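Local coordinates for protein unsaturated glucuronyl hydrolase (PDB 2ZZR) that hydrolyses unsaturated disaccharides of chondroitin, hyaluronan and heparin, releasing the unsaturated uronic acid, as a glycoside hydrolase of family 88, at residues Ala308-Lys319 and Tyr381-Phe389. Residues are numbered along the deposited sequence; the frame is centred on the assembly and turned at random. Where two conformers were deposited one is given.
Sequences ATAVCGIHEMLK and YYLEALIRF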
ATOM      1  N   ALA A 308      -6.400   5.951   2.524  1.00 12.46           N
ATOM      2  CA  ALA A 308      -6.825   5.028   1.465  1.00 12.38           C
ATOM      3  C   ALA A 308      -6.249   3.623   1.680  1.00 12.37           C
ATOM      4  O   ALA A 308      -6.967   2.624   1.583  1.00 11.96           O
ATOM      5  CB  ALA A 308      -6.428   5.553   0.099  1.00 12.64           C
ATOM      6  N   THR A 309      -4.960   3.568   2.001  1.00 12.17           N
ATOM      7  CA  THR A 309      -4.255   2.305   2.260  1.00 11.97           C
ATOM      8  C   THR A 309      -4.842   1.572   3.478  1.00 12.02           C
ATOM      9  O   THR A 309      -5.063   0.352   3.431  1.00 11.96           O
ATOM     10  CB  THR A 309      -2.737   2.570   2.431  1.00 12.21           C
ATOM     11  OG1 THR A 309      -2.261   3.256   1.265  1.00 12.51           O
ATOM     12  CG2 THR A 309      -1.950   1.272   2.582  1.00 12.16           C
ATOM     13  N   ALA A 310      -5.120   2.317   4.546  1.00 11.61           N
ATOM     14  CA  ALA A 310      -5.732   1.743   5.751  1.00 11.86           C
ATOM     15  C   ALA A 310      -7.133   1.181   5.484  1.00 11.84           C
ATOM     16  O   ALA A 310      -7.508   0.141   6.040  1.00 11.47           O
ATOM     17  CB  ALA A 310      -5.770   2.769   6.887  1.00 11.93           C
ATOM     18  N   VAL A 311      -7.900   1.864   4.636  1.00 11.79           N
ATOM     19  CA  VAL A 311      -9.228   1.366   4.264  1.00 11.73           C
ATOM     20  C   VAL A 311      -9.106  -0.015   3.609  1.00 11.56           C
ATOM     21  O   VAL A 311      -9.829  -0.944   3.989  1.00 11.59           O
ATOM     22  CB  VAL A 311     -10.015   2.361   3.370  1.00 11.87           C
ATOM     23  CG1 VAL A 311     -11.233   1.667   2.734  1.00 11.57           C
ATOM     24  CG2 VAL A 311     -10.474   3.572   4.190  1.00 12.04           C
ATOM     25  N   CYS A 312      -8.197  -0.154   2.644  1.00 11.45           N
ATOM     26  CA  CYS A 312      -7.961  -1.452   1.984  1.00 11.37           C
ATOM     27  C   CYS A 312      -7.580  -2.532   2.995  1.00 11.44           C
ATOM     28  O   CYS A 312      -8.087  -3.663   2.923  1.00 10.94           O
ATOM     29  CB  CYS A 312      -6.883  -1.335   0.901  1.00 11.50           C
ATOM     30  SG  CYS A 312      -7.365  -0.272  -0.473  1.00 12.41           S
ATOM     31  N   GLY A 313      -6.705  -2.170   3.937  1.00 11.48           N
ATOM     32  CA  GLY A 313      -6.245  -3.099   4.977  1.00 11.43           C
ATOM     33  C   GLY A 313      -7.365  -3.573   5.888  1.00 11.42           C
ATOM     34  O   GLY A 313      -7.466  -4.761   6.200  1.00 11.55           O
ATOM     35  N   ILE A 314      -8.203  -2.642   6.322  1.00 10.92           N
ATOM     36  CA  ILE A 314      -9.333  -2.975   7.187  1.00 11.10           C
ATOM     37  C   ILE A 314     -10.314  -3.872   6.414  1.00 10.81           C
ATOM     38  O   ILE A 314     -10.773  -4.899   6.929  1.00 10.79           O
ATOM     39  CB  ILE A 314     -10.035  -1.698   7.727  1.00 11.11           C
ATOM     40  CG1 ILE A 314      -9.091  -0.921   8.662  1.00 11.03           C
ATOM     41  CG2 ILE A 314     -11.331  -2.058   8.469  1.00 11.20           C
ATOM     42  CD1 ILE A 314      -9.588   0.477   9.004  1.00 11.80           C
ATOM     43  N   HIS A 315     -10.608  -3.494   5.170  1.00 10.78           N
ATOM     44  CA  HIS A 315     -11.500  -4.285   4.324  1.00 10.84           C
ATOM     45  C   HIS A 315     -10.998  -5.724   4.192  1.00 10.99           C
ATOM     46  O   HIS A 315     -11.769  -6.684   4.345  1.00 10.39           O
ATOM     47  CB  HIS A 315     -11.646  -3.637   2.940  1.00 11.19           C
ATOM     48  CG  HIS A 315     -12.580  -4.377   2.032  1.00 11.06           C
ATOM     49  ND1 HIS A 315     -13.922  -4.079   1.935  1.00 14.09           N
ATOM     50  CD2 HIS A 315     -12.362  -5.413   1.192  1.00  9.20           C
ATOM     51  CE1 HIS A 315     -14.491  -4.902   1.070  1.00 11.58           C
ATOM     52  NE2 HIS A 315     -13.565  -5.722   0.606  1.00 14.21           N
ATOM     53  N   GLU A 316      -9.703  -5.866   3.925  1.00 10.72           N
ATOM     54  CA  GLU A 316      -9.079  -7.183   3.810  1.00 11.32           C
ATOM     55  C   GLU A 316      -9.177  -8.019   5.092  1.00 11.52           C
ATOM     56  O   GLU A 316      -9.611  -9.173   5.051  1.00 11.71           O
ATOM     57  CB  GLU A 316      -7.619  -7.050   3.360  1.00 11.26           C
ATOM     58  CG  GLU A 316      -6.925  -8.385   3.071  1.00 11.11           C
ATOM     59  CD  GLU A 316      -7.609  -9.186   1.960  1.00 12.06           C
ATOM     60  OE1 GLU A 316      -7.450 -10.427   1.961  1.00 11.80           O
ATOM     61  OE2 GLU A 316      -8.294  -8.583   1.091  1.00 10.25           O
ATOM     62  N   MET A 317      -8.777  -7.440   6.224  1.00 11.41           N
ATOM     63  CA  MET A 317      -8.784  -8.174   7.496  1.00 11.93           C
ATOM     64  C   MET A 317     -10.184  -8.648   7.893  1.00 11.83           C
ATOM     65  O   MET A 317     -10.337  -9.723   8.476  1.00 12.08           O
ATOM     66  CB  MET A 317      -8.204  -7.320   8.620  1.00 11.86           C
ATOM     67  CG  MET A 317      -7.966  -8.092   9.929  1.00 12.75           C
ATOM     68  SD  MET A 317      -6.394  -8.987   9.971  1.00 15.72           S
ATOM     69  CE  MET A 317      -6.836 -10.529   9.183  1.00 15.16           C
ATOM     70  N   LEU A 318     -11.188  -7.833   7.573  1.00 12.19           N
ATOM     71  CA  LEU A 318     -12.583  -8.118   7.917  0.50 12.48           C
ATOM     72  C   LEU A 318     -13.115  -9.376   7.242  1.00 12.56           C
ATOM     73  O   LEU A 318     -14.114  -9.955   7.683  1.00 12.58           O
ATOM     74  CB  LEU A 318     -13.474  -6.917   7.578  0.50 12.66           C
ATOM     75  CG  LEU A 318     -13.972  -6.024   8.726  0.50 13.36           C
ATOM     76  CD1 LEU A 318     -13.096  -6.072   9.983  0.50 13.37           C
ATOM     77  CD2 LEU A 318     -14.172  -4.597   8.239  0.50 11.96           C
ATOM     78  N   LYS A 319     -12.446  -9.805   6.174  1.00 12.70           N
ATOM     79  CA  LYS A 319     -12.801 -11.072   5.519  1.00 13.02           C
ATOM     80  C   LYS A 319     -12.566 -12.260   6.453  1.00 13.30           C
ATOM     81  O   LYS A 319     -13.221 -13.298   6.322  1.00 13.64           O
ATOM     82  CB  LYS A 319     -11.987 -11.284   4.239  1.00 12.90           C
ATOM     83  CG  LYS A 319     -12.252 -10.269   3.159  1.00 12.25           C
ATOM     84  CD  LYS A 319     -11.291 -10.447   2.010  1.00 10.82           C
ATOM     85  CE  LYS A 319     -11.523  -9.397   0.930  1.00 11.72           C
ATOM     86  NZ  LYS A 319     -10.536  -9.575  -0.181  1.00 10.75           N
ATOM     87  N   TYR A 381      -4.797   3.138  -4.245  1.00 12.73           N
ATOM     88  CA  TYR A 381      -5.474   2.517  -3.097  1.00 12.85           C
ATOM     89  C   TYR A 381      -6.886   3.065  -2.862  1.00 13.14           C
ATOM     90  O   TYR A 381      -7.769   2.346  -2.382  1.00 13.05           O
ATOM     91  CB  TYR A 381      -4.606   2.571  -1.829  1.00 12.60           C
ATOM     92  CG  TYR A 381      -3.389   1.674  -1.932  1.00 12.51           C
ATOM     93  CD1 TYR A 381      -3.527   0.287  -2.032  1.00 12.09           C
ATOM     94  CD2 TYR A 381      -2.096   2.213  -1.926  1.00 12.48           C
ATOM     95  CE1 TYR A 381      -2.413  -0.542  -2.144  1.00 11.57           C
ATOM     96  CE2 TYR A 381      -0.982   1.393  -2.029  1.00 11.65           C
ATOM     97  CZ  TYR A 381      -1.143   0.026  -2.129  1.00 12.61           C
ATOM     98  OH  TYR A 381      -0.043  -0.778  -2.239  1.00 12.31           O
ATOM     99  N   TYR A 382      -7.101   4.326  -3.226  1.00 12.92           N
ATOM    100  CA  TYR A 382      -8.442   4.901  -3.196  1.00 13.27           C
ATOM    101  C   TYR A 382      -9.360   4.134  -4.155  1.00 13.21           C
ATOM    102  O   TYR A 382     -10.435   3.666  -3.762  1.00 13.12           O
ATOM    103  CB  TYR A 382      -8.386   6.395  -3.544  1.00 13.49           C
ATOM    104  CG  TYR A 382      -9.730   7.040  -3.797  1.00 14.20           C
ATOM    105  CD1 TYR A 382     -10.680   7.146  -2.780  1.00 14.04           C
ATOM    106  CD2 TYR A 382     -10.042   7.563  -5.055  1.00 14.68           C
ATOM    107  CE1 TYR A 382     -11.917   7.746  -3.012  1.00 15.74           C
ATOM    108  CE2 TYR A 382     -11.275   8.172  -5.297  1.00 15.57           C
ATOM    109  CZ  TYR A 382     -12.203   8.254  -4.273  1.00 14.56           C
ATOM    110  OH  TYR A 382     -13.424   8.854  -4.494  1.00 16.17           O
ATOM    111  N   LEU A 383      -8.929   3.984  -5.404  1.00 13.03           N
ATOM    112  CA  LEU A 383      -9.708   3.221  -6.379  1.00 13.07           C
ATOM    113  C   LEU A 383      -9.830   1.735  -5.993  1.00 12.82           C
ATOM    114  O   LEU A 383     -10.885   1.132  -6.178  1.00 12.89           O
ATOM    115  CB  LEU A 383      -9.148   3.390  -7.792  1.00 13.34           C
ATOM    116  CG  LEU A 383      -9.945   2.787  -8.952  1.00 14.06           C
ATOM    117  CD1 LEU A 383     -11.384   3.307  -8.961  1.00 15.37           C
ATOM    118  CD2 LEU A 383      -9.242   3.090 -10.271  1.00 13.74           C
ATOM    119  N   GLU A 384      -8.770   1.152  -5.433  1.00 12.08           N
ATOM    120  CA  GLU A 384      -8.856  -0.229  -4.951  1.00 11.82           C
ATOM    121  C   GLU A 384      -9.910  -0.361  -3.850  1.00 11.80           C
ATOM    122  O   GLU A 384     -10.664  -1.343  -3.825  1.00 12.00           O
ATOM    123  CB  GLU A 384      -7.498  -0.761  -4.474  1.00 11.67           C
ATOM    124  CG  GLU A 384      -7.514  -2.272  -4.299  1.00 11.58           C
ATOM    125  CD  GLU A 384      -6.365  -2.781  -3.459  1.00 12.06           C
ATOM    126  OE1 GLU A 384      -5.267  -2.953  -4.015  1.00 12.79           O
ATOM    127  OE2 GLU A 384      -6.578  -3.030  -2.253  1.00 12.79           O
ATOM    128  N   ALA A 385      -9.972   0.622  -2.951  1.00 11.75           N
ATOM    129  CA  ALA A 385     -10.982   0.628  -1.890  1.00 11.89           C
ATOM    130  C   ALA A 385     -12.382   0.681  -2.487  1.00 12.31           C
ATOM    131  O   ALA A 385     -13.276  -0.059  -2.065  1.00 12.20           O
ATOM    132  CB  ALA A 385     -10.771   1.802  -0.938  1.00 11.93           C
ATOM    133  N   LEU A 386     -12.562   1.553  -3.478  1.00 12.31           N
ATOM    134  CA  LEU A 386     -13.854   1.682  -4.147  1.00 12.69           C
ATOM    135  C   LEU A 386     -14.283   0.359  -4.778  1.00 12.46           C
ATOM    136  O   LEU A 386     -15.427  -0.098  -4.570  1.00 13.31           O
ATOM    137  CB  LEU A 386     -13.804   2.797  -5.191  1.00 12.50           C
ATOM    138  CG  LEU A 386     -13.696   4.217  -4.625  1.00 13.20           C
ATOM    139  CD1 LEU A 386     -13.567   5.218  -5.789  1.00 13.23           C
ATOM    140  CD2 LEU A 386     -14.885   4.563  -3.731  1.00 13.93           C
ATOM    141  N   ILE A 387     -13.362  -0.257  -5.524  1.00 12.20           N
ATOM    142  CA  ILE A 387     -13.610  -1.537  -6.198  1.00 12.28           C
ATOM    143  C   ILE A 387     -13.836  -2.673  -5.182  1.00 12.08           C
ATOM    144  O   ILE A 387     -14.726  -3.509  -5.372  1.00 11.64           O
ATOM    145  CB  ILE A 387     -12.480  -1.885  -7.223  1.00 12.35           C
ATOM    146  CG1 ILE A 387     -12.466  -0.882  -8.395  1.00 12.35           C
ATOM    147  CG2 ILE A 387     -12.582  -3.342  -7.734  1.00 12.49           C
ATOM    148  CD1 ILE A 387     -13.738  -0.854  -9.271  1.00 13.59           C
ATOM    149  N   ARG A 388     -13.053  -2.680  -4.100  1.00 11.98           N
ATOM    150  CA  ARG A 388     -13.273  -3.623  -2.994  1.00 11.66           C
ATOM    151  C   ARG A 388     -14.709  -3.570  -2.467  1.00 12.25           C
ATOM    152  O   ARG A 388     -15.333  -4.611  -2.241  1.00 12.01           O
ATOM    153  CB  ARG A 388     -12.302  -3.353  -1.840  1.00 11.84           C
ATOM    154  CG  ARG A 388     -10.934  -4.016  -1.999  1.00 11.56           C
ATOM    155  CD  ARG A 388      -9.994  -3.553  -0.883  1.00 11.13           C
ATOM    156  NE  ARG A 388      -8.746  -4.319  -0.874  1.00 10.51           N
ATOM    157  CZ  ARG A 388      -8.600  -5.509  -0.291  1.00 11.22           C
ATOM    158  NH1 ARG A 388      -9.619  -6.077   0.352  1.00 10.19           N
ATOM    159  NH2 ARG A 388      -7.432  -6.137  -0.350  1.00  9.95           N
ATOM    160  N   PHE A 389     -15.224  -2.360  -2.261  1.00 12.64           N
ATOM    161  CA  PHE A 389     -16.566  -2.175  -1.701  1.00 13.29           C
ATOM    162  C   PHE A 389     -17.645  -2.583  -2.695  1.00 14.19           C
ATOM    163  O   PHE A 389     -18.707  -3.087  -2.304  1.00 14.26           O
ATOM    164  CB  PHE A 389     -16.769  -0.713  -1.305  1.00 13.11           C
ATOM    165  CG  PHE A 389     -16.329  -0.387   0.086  1.00 13.05           C
ATOM    166  CD1 PHE A 389     -15.037  -0.692   0.522  1.00 12.65           C
ATOM    167  CD2 PHE A 389     -17.195   0.259   0.960  1.00 13.05           C
ATOM    168  CE1 PHE A 389     -14.627  -0.367   1.813  1.00 13.02           C
ATOM    169  CE2 PHE A 389     -16.794   0.587   2.250  1.00 13.96           C
ATOM    170  CZ  PHE A 389     -15.508   0.273   2.677  1.00 13.47           C
TER
HETATM  171  O   HOH W   1     -14.020  -7.178  -2.423  1.00 14.27           O
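Arg388 joins the two helices by a salt bridge to Glu316: NH1 and NH2 both donate to Glu316 OE2, at 2.9 and 3.0 Å. That oxygen sits in the guanidinium plane, while the carboxylate plane is turned 78° to it; NH1 takes the anti lone pair of OE2, whereas NH2 comes from above the carboxylate plane. Lys319 adds a third donor to OE2. Arg388 NE makes a nearly straight bond (174°) to Glu384 OE2 at 2.9 Å, Glu384 OE1 being held by Tyr380 OH and Trp397 NE1. Arg388 NH2 also hydrogen-bonds Tyr253 OH on helix 245-262. One face of the guanidinium lies over Cys312 O.

The aliphatic part of Arg388 packs on His315, whose CG stands anti to the backbone N (chi1 -178°). Arg388 CB makes a CH-pi contact over one ring face, 3.7 Å from the centroid. The Phe389 and His315 rings barely overlap, their centroids 5.5 Å apart.

Towards the helix starts the packing is close and mostly of small side chains. Cys312 is a knob among Tyr381, Glu384, Ala385 and Arg388, its SG 3.3 Å from Tyr381 O; Val311 CG1 meets Ala385 CB at 3.7 Å, and Ala308 CB rests on the Tyr381-Tyr382 backbone.

The axes of 308-318 and 381-389 approach to 8.2 Å at 32°, consistent with small Ala308, Cys312 and Ala385 between these alpha-barrel helices. Tyr381 adjoins the probable substrate-binding Trp250. Along the charged side, the Lys319-Glu316-Arg388-Glu384 network would probably favour cationic Arg388 and ionised glutamates.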